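Local coordinates for protein Tube (Drosophila melanogaster, PDB 1D2Z) that recruits the kinase Pelle to the plasma membrane through paired death domains, relaying the Toll signal that sets embryonic dorsoventral polarity, at residues B[7-11]-B[12-16]; B[112-116]-B[117-121]. One frame throughout, in Å; residues are numbered along the deposited sequence.

Contact 1: residues B[7-11]-B[12-16]; sequences RNTEL and RRVED
Glu10 and Arg12 reach the same spot by different torsions: Glu10 sets CG anti to its carbonyl carbon (chi1 -60°) and runs extended, whereas Arg12 tucks CG between its backbone N and carbonyl carbon (chi1 60°) before stretching out to NE. The two chains therefore lie side by side, pointing the same way, and close a salt bridge. Glu10 OE1 takes Arg12 NE at 3.0 Å and, more weakly, Arg12 NH2. The fit is skewed, with carboxylate and guanidinium planes turned 44° apart and NE arriving from above the carboxylate plane. Arg13 bends at chi2 and contributes its stem, CG lying 4.0 Å from Glu10 CB; its NE adds a nearby opposite charge without aiming an N-H at OE1. With an alanine in place of Glu10, Arg12 would probably lose its carboxylate mate and its guanidinium would be freer to turn. Thr9 CG2 also rests 4.0 Å from Arg13 CB, while Thr9 OG1 accepts from Ser6 N. A water donates to both Leu11 O, at 2.8 Å, and Val14 O, at 2.7 Å. Backbone bonds set the turn: Arg13 N to Glu10 O at 2.9 Å and Val14 N to Leu11 O at 3.1 Å. The bonds of Arg13 N and Val14 N, each i-to-i+3, mark a short 3-10 turn, here leading into helix 16-27 of the death-domain bundle.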
loop_
_atom_site.group_PDB
_atom_site.type_symbol
_atom_site.label_atom_id
_atom_site.label_comp_id
_atom_site.label_asym_id
_atom_site.label_seq_id
_atom_site.Cartn_x
_atom_site.Cartn_y
_atom_site.Cartn_z
ATOM N N ARG B 7 10.064 -1.403 -17.903
ATOM C CA ARG B 7 8.851 -0.598 -17.850
ATOM C C ARG B 7 7.904 -0.901 -19.003
ATOM O O ARG B 7 6.691 -0.763 -18.867
ATOM C CB ARG B 7 9.205 0.892 -17.861
ATOM C CG ARG B 7 9.579 1.453 -16.507
ATOM C CD ARG B 7 10.191 2.842 -16.636
ATOM N NE ARG B 7 9.830 3.716 -15.519
ATOM C CZ ARG B 7 10.070 3.449 -14.239
ATOM N NH1 ARG B 7 10.676 2.323 -13.894
ATOM N NH2 ARG B 7 9.707 4.314 -13.299
ATOM N N ASN B 8 8.470 -1.337 -20.126
ATOM C CA ASN B 8 7.697 -1.648 -21.323
ATOM C C ASN B 8 7.131 -3.064 -21.372
ATOM O O ASN B 8 6.370 -3.398 -22.277
ATOM C CB ASN B 8 8.543 -1.380 -22.568
ATOM C CG ASN B 8 9.007 0.057 -22.649
ATOM O OD1 ASN B 8 10.093 0.396 -22.182
ATOM N ND2 ASN B 8 8.169 0.918 -23.216
ATOM N N THR B 9 7.516 -3.899 -20.414
ATOM C CA THR B 9 7.021 -5.270 -20.357
ATOM C C THR B 9 5.535 -5.261 -20.011
ATOM O O THR B 9 5.127 -4.646 -19.027
ATOM C CB THR B 9 7.764 -6.070 -19.281
ATOM O OG1 THR B 9 9.165 -6.058 -19.575
ATOM C CG2 THR B 9 7.256 -7.509 -19.218
ATOM N N GLU B 10 4.725 -5.917 -20.835
ATOM C CA GLU B 10 3.289 -5.980 -20.587
ATOM C C GLU B 10 3.015 -6.887 -19.393
ATOM O O GLU B 10 3.712 -7.880 -19.192
ATOM C CB GLU B 10 2.555 -6.485 -21.824
ATOM C CG GLU B 10 2.754 -5.600 -23.044
ATOM C CD GLU B 10 2.013 -6.104 -24.268
ATOM O OE1 GLU B 10 1.986 -7.333 -24.490
ATOM O OE2 GLU B 10 1.461 -5.265 -25.011
ATOM N N LEU B 11 2.014 -6.526 -18.592
ATOM C CA LEU B 11 1.667 -7.302 -17.404
ATOM C C LEU B 11 1.364 -8.763 -17.718
ATOM O O LEU B 11 1.690 -9.649 -16.928
ATOM C CB LEU B 11 0.497 -6.658 -16.652
ATOM C CG LEU B 11 0.740 -5.240 -16.121
ATOM C CD1 LEU B 11 -0.463 -4.781 -15.308
ATOM C CD2 LEU B 11 2.004 -5.210 -15.272
ATOM N N ARG B 12 0.765 -9.015 -18.878
ATOM C CA ARG B 12 0.444 -10.383 -19.284
ATOM C C ARG B 12 1.701 -11.211 -19.565
ATOM O O ARG B 12 1.646 -12.439 -19.585
ATOM C CB ARG B 12 -0.473 -10.388 -20.511
ATOM C CG ARG B 12 0.107 -9.717 -21.736
ATOM C CD ARG B 12 -0.826 -9.855 -22.922
ATOM N NE ARG B 12 -0.401 -9.023 -24.041
ATOM C CZ ARG B 12 -0.560 -9.339 -25.324
ATOM N NH1 ARG B 12 -1.136 -10.484 -25.669
ATOM N NH2 ARG B 12 -0.158 -8.495 -26.266
ATOM N N ARG B 13 2.828 -10.531 -19.767
ATOM C CA ARG B 13 4.102 -11.194 -20.040
ATOM C C ARG B 13 4.859 -11.490 -18.752
ATOM O O ARG B 13 5.844 -12.225 -18.760
ATOM C CB ARG B 13 4.979 -10.332 -20.953
ATOM C CG ARG B 13 4.373 -10.010 -22.309
ATOM C CD ARG B 13 4.122 -11.257 -23.129
ATOM N NE ARG B 13 3.982 -10.943 -24.550
ATOM C CZ ARG B 13 3.274 -11.664 -25.414
ATOM N NH1 ARG B 13 2.627 -12.751 -25.010
ATOM N NH2 ARG B 13 3.229 -11.308 -26.692
ATOM N N VAL B 14 4.427 -10.878 -17.653
ATOM C CA VAL B 14 5.060 -11.099 -16.360
ATOM C C VAL B 14 4.695 -12.498 -15.884
ATOM O O VAL B 14 3.573 -12.959 -16.097
ATOM C CB VAL B 14 4.599 -10.056 -15.314
ATOM C CG1 VAL B 14 5.147 -10.397 -13.939
ATOM C CG2 VAL B 14 5.051 -8.663 -15.733
ATOM N N GLU B 15 5.652 -13.172 -15.257
ATOM C CA GLU B 15 5.439 -14.520 -14.760
ATOM C C GLU B 15 4.250 -14.528 -13.804
ATOM O O GLU B 15 4.142 -13.670 -12.923
ATOM C CB GLU B 15 6.702 -15.026 -14.068
ATOM C CG GLU B 15 6.827 -16.538 -14.012
ATOM C CD GLU B 15 8.247 -16.984 -13.714
ATOM O OE1 GLU B 15 9.111 -16.833 -14.606
ATOM O OE2 GLU B 15 8.503 -17.475 -12.590
ATOM N N ASP B 16 3.351 -15.488 -14.008
ATOM C CA ASP B 16 2.144 -15.621 -13.198
ATOM C C ASP B 16 2.383 -15.567 -11.692
ATOM O O ASP B 16 1.612 -14.937 -10.968
ATOM C CB ASP B 16 1.386 -16.899 -13.561
ATOM C CG ASP B 16 -0.046 -16.887 -13.058
ATOM O OD1 ASP B 16 -0.768 -15.921 -13.373
ATOM O OD2 ASP B 16 -0.449 -17.837 -12.354
HETATM O O HOH W 1 1.017 -12.328 -16.485
#

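Contact 2: residues B[112-116]-B[117-121]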
loop_
_atom_site.group_PDB
_atom_site.type_symbol
_atom_site.label_atom_id
_atom_site.label_comp_id
_atom_site.label_asym_id
_atom_site.label_seq_id
_atom_site.Cartn_x
_atom_site.Cartn_y
_atom_site.Cartn_z
ATOM N N GLN B 112 3.476 3.629 -11.948
ATOM C CA GLN B 112 3.043 5.017 -11.827
ATOM C C GLN B 112 1.618 5.151 -11.288
ATOM O O GLN B 112 1.332 6.070 -10.521
ATOM C CB GLN B 112 3.217 5.744 -13.156
ATOM C CG GLN B 112 4.678 5.981 -13.485
ATOM C CD GLN B 112 4.889 6.530 -14.875
ATOM O OE1 GLN B 112 5.000 7.742 -15.066
ATOM N NE2 GLN B 112 4.966 5.639 -15.856
ATOM N N LEU B 113 0.732 4.231 -11.668
ATOM C CA LEU B 113 -0.641 4.262 -11.156
ATOM C C LEU B 113 -0.646 3.874 -9.670
ATOM O O LEU B 113 -1.401 4.441 -8.888
ATOM C CB LEU B 113 -1.569 3.347 -11.964
ATOM C CG LEU B 113 -1.887 3.812 -13.396
ATOM C CD1 LEU B 113 -2.807 2.818 -14.075
ATOM C CD2 LEU B 113 -2.541 5.195 -13.373
ATOM N N LEU B 114 0.227 2.944 -9.278
ATOM C CA LEU B 114 0.313 2.528 -7.875
ATOM C C LEU B 114 0.734 3.721 -7.017
ATOM O O LEU B 114 0.185 3.951 -5.937
ATOM C CB LEU B 114 1.313 1.380 -7.704
ATOM C CG LEU B 114 0.931 0.024 -8.307
ATOM C CD1 LEU B 114 2.116 -0.935 -8.198
ATOM C CD2 LEU B 114 -0.281 -0.543 -7.586
ATOM N N VAL B 115 1.677 4.503 -7.537
ATOM C CA VAL B 115 2.182 5.690 -6.851
ATOM C C VAL B 115 1.080 6.748 -6.726
ATOM O O VAL B 115 0.909 7.342 -5.666
ATOM C CB VAL B 115 3.407 6.280 -7.599
ATOM C CG1 VAL B 115 3.840 7.619 -6.977
ATOM C CG2 VAL B 115 4.565 5.279 -7.566
ATOM N N GLN B 116 0.324 6.958 -7.805
ATOM C CA GLN B 116 -0.777 7.927 -7.815
ATOM C C GLN B 116 -1.826 7.605 -6.743
ATOM O O GLN B 116 -2.401 8.510 -6.136
ATOM C CB GLN B 116 -1.443 7.962 -9.201
ATOM C CG GLN B 116 -2.741 8.786 -9.269
ATOM C CD GLN B 116 -2.521 10.270 -9.027
ATOM O OE1 GLN B 116 -1.456 10.820 -9.339
ATOM N NE2 GLN B 116 -3.536 10.935 -8.484
ATOM N N ALA B 117 -2.074 6.317 -6.515
ATOM C CA ALA B 117 -3.049 5.892 -5.508
ATOM C C ALA B 117 -2.428 5.667 -4.119
ATOM O O ALA B 117 -3.103 5.199 -3.195
ATOM C CB ALA B 117 -3.766 4.627 -5.978
ATOM N N GLU B 118 -1.145 5.997 -3.989
ATOM C CA GLU B 118 -0.393 5.841 -2.739
ATOM C C GLU B 118 -0.321 4.406 -2.215
ATOM O O GLU B 118 -0.253 4.176 -1.001
ATOM C CB GLU B 118 -0.922 6.784 -1.650
ATOM C CG GLU B 118 -0.856 8.259 -2.044
ATOM C CD GLU B 118 -1.026 9.219 -0.871
ATOM O OE1 GLU B 118 -1.796 8.925 0.070
ATOM O OE2 GLU B 118 -0.387 10.286 -0.902
ATOM N N LEU B 119 -0.331 3.452 -3.143
ATOM C CA LEU B 119 -0.239 2.027 -2.818
ATOM C C LEU B 119 1.262 1.725 -2.807
ATOM O O LEU B 119 1.785 1.013 -3.671
ATOM C CB LEU B 119 -0.973 1.206 -3.889
ATOM C CG LEU B 119 -2.438 1.633 -4.127
ATOM C CD1 LEU B 119 -3.084 0.773 -5.214
ATOM C CD2 LEU B 119 -3.245 1.540 -2.827
ATOM N N PHE B 120 1.945 2.290 -1.813
ATOM C CA PHE B 120 3.392 2.156 -1.693
ATOM C C PHE B 120 3.966 0.777 -1.445
ATOM O O PHE B 120 5.075 0.490 -1.888
ATOM C CB PHE B 120 3.945 3.195 -0.716
ATOM C CG PHE B 120 3.890 4.599 -1.257
ATOM C CD1 PHE B 120 4.717 4.980 -2.309
ATOM C CD2 PHE B 120 2.974 5.516 -0.759
ATOM C CE1 PHE B 120 4.628 6.262 -2.864
ATOM C CE2 PHE B 120 2.877 6.798 -1.305
ATOM C CZ PHE B 120 3.704 7.170 -2.357
ATOM N N SER B 121 3.224 -0.090 -0.765
ATOM C CA SER B 121 3.701 -1.451 -0.526
ATOM C C SER B 121 3.806 -2.174 -1.866
ATOM O O SER B 121 4.783 -2.874 -2.139
ATOM C CB SER B 121 2.743 -2.207 0.386
ATOM O OG SER B 121 3.309 -2.378 1.663
#
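Leu114 O accepts from Leu119 N at 2.9 Å and Val115 O from Glu118 N at 3.0 Å, the paired bonds of a Schellman motif that ends helix 107-116. Glu118 is its C-prime residue, and its positive phi of 60° turns the chain back. Among the backbone bonds, the i-to-i+5 link to Leu114 O is fairly straight (N-H...O 156°). Ala117 N still makes the last helical bond, to Leu113 O at 3.1 Å, with a weak second one to Leu114 O.

Apolar packing follows the same reversal. The side chains of Leu114 and Leu119 cross at about a right angle. Leu26 touches both, which ties the pair to helix 16-27; Leu119 also packs on Gln72 of the Pelle chain. Looser contact joins Val115 CG1 to Phe120 CE1, 4.4 Å apart, at the start of helix 120-130.

Polar contacts lead outward to the Pelle death domain: Glu118 O accepts from Gln72 NE2 of that chain, and Ser121 OG bonds Gly71 O there. Within the turn, the leucines meet through methyl groups, Leu114 CD2 lying 3.9 Å from Leu119 CD1.

In the fold
Both contacts are local turns of one death domain: contact 1 is a 3-10 turn before helix 16-27, contact 2 the junction between helix 107-116 and helix 120-130. Their centres lie 18 Å apart and their nearest atoms about 5 Å apart, without touching. Helix 107-116 connects them indirectly, since Leu11 and Val14 of contact 1 pack on Val107 near its start, while contact 2 closes its other end. Helix 16-27 gives a second route, rising from contact 1 to place Leu26 against the leucines of contact 2. Their surroundings differ: Glu118, Leu119 and Ser121 of contact 2 meet the Pelle death domain, whereas no other chain of the assembly touches residues 7-16.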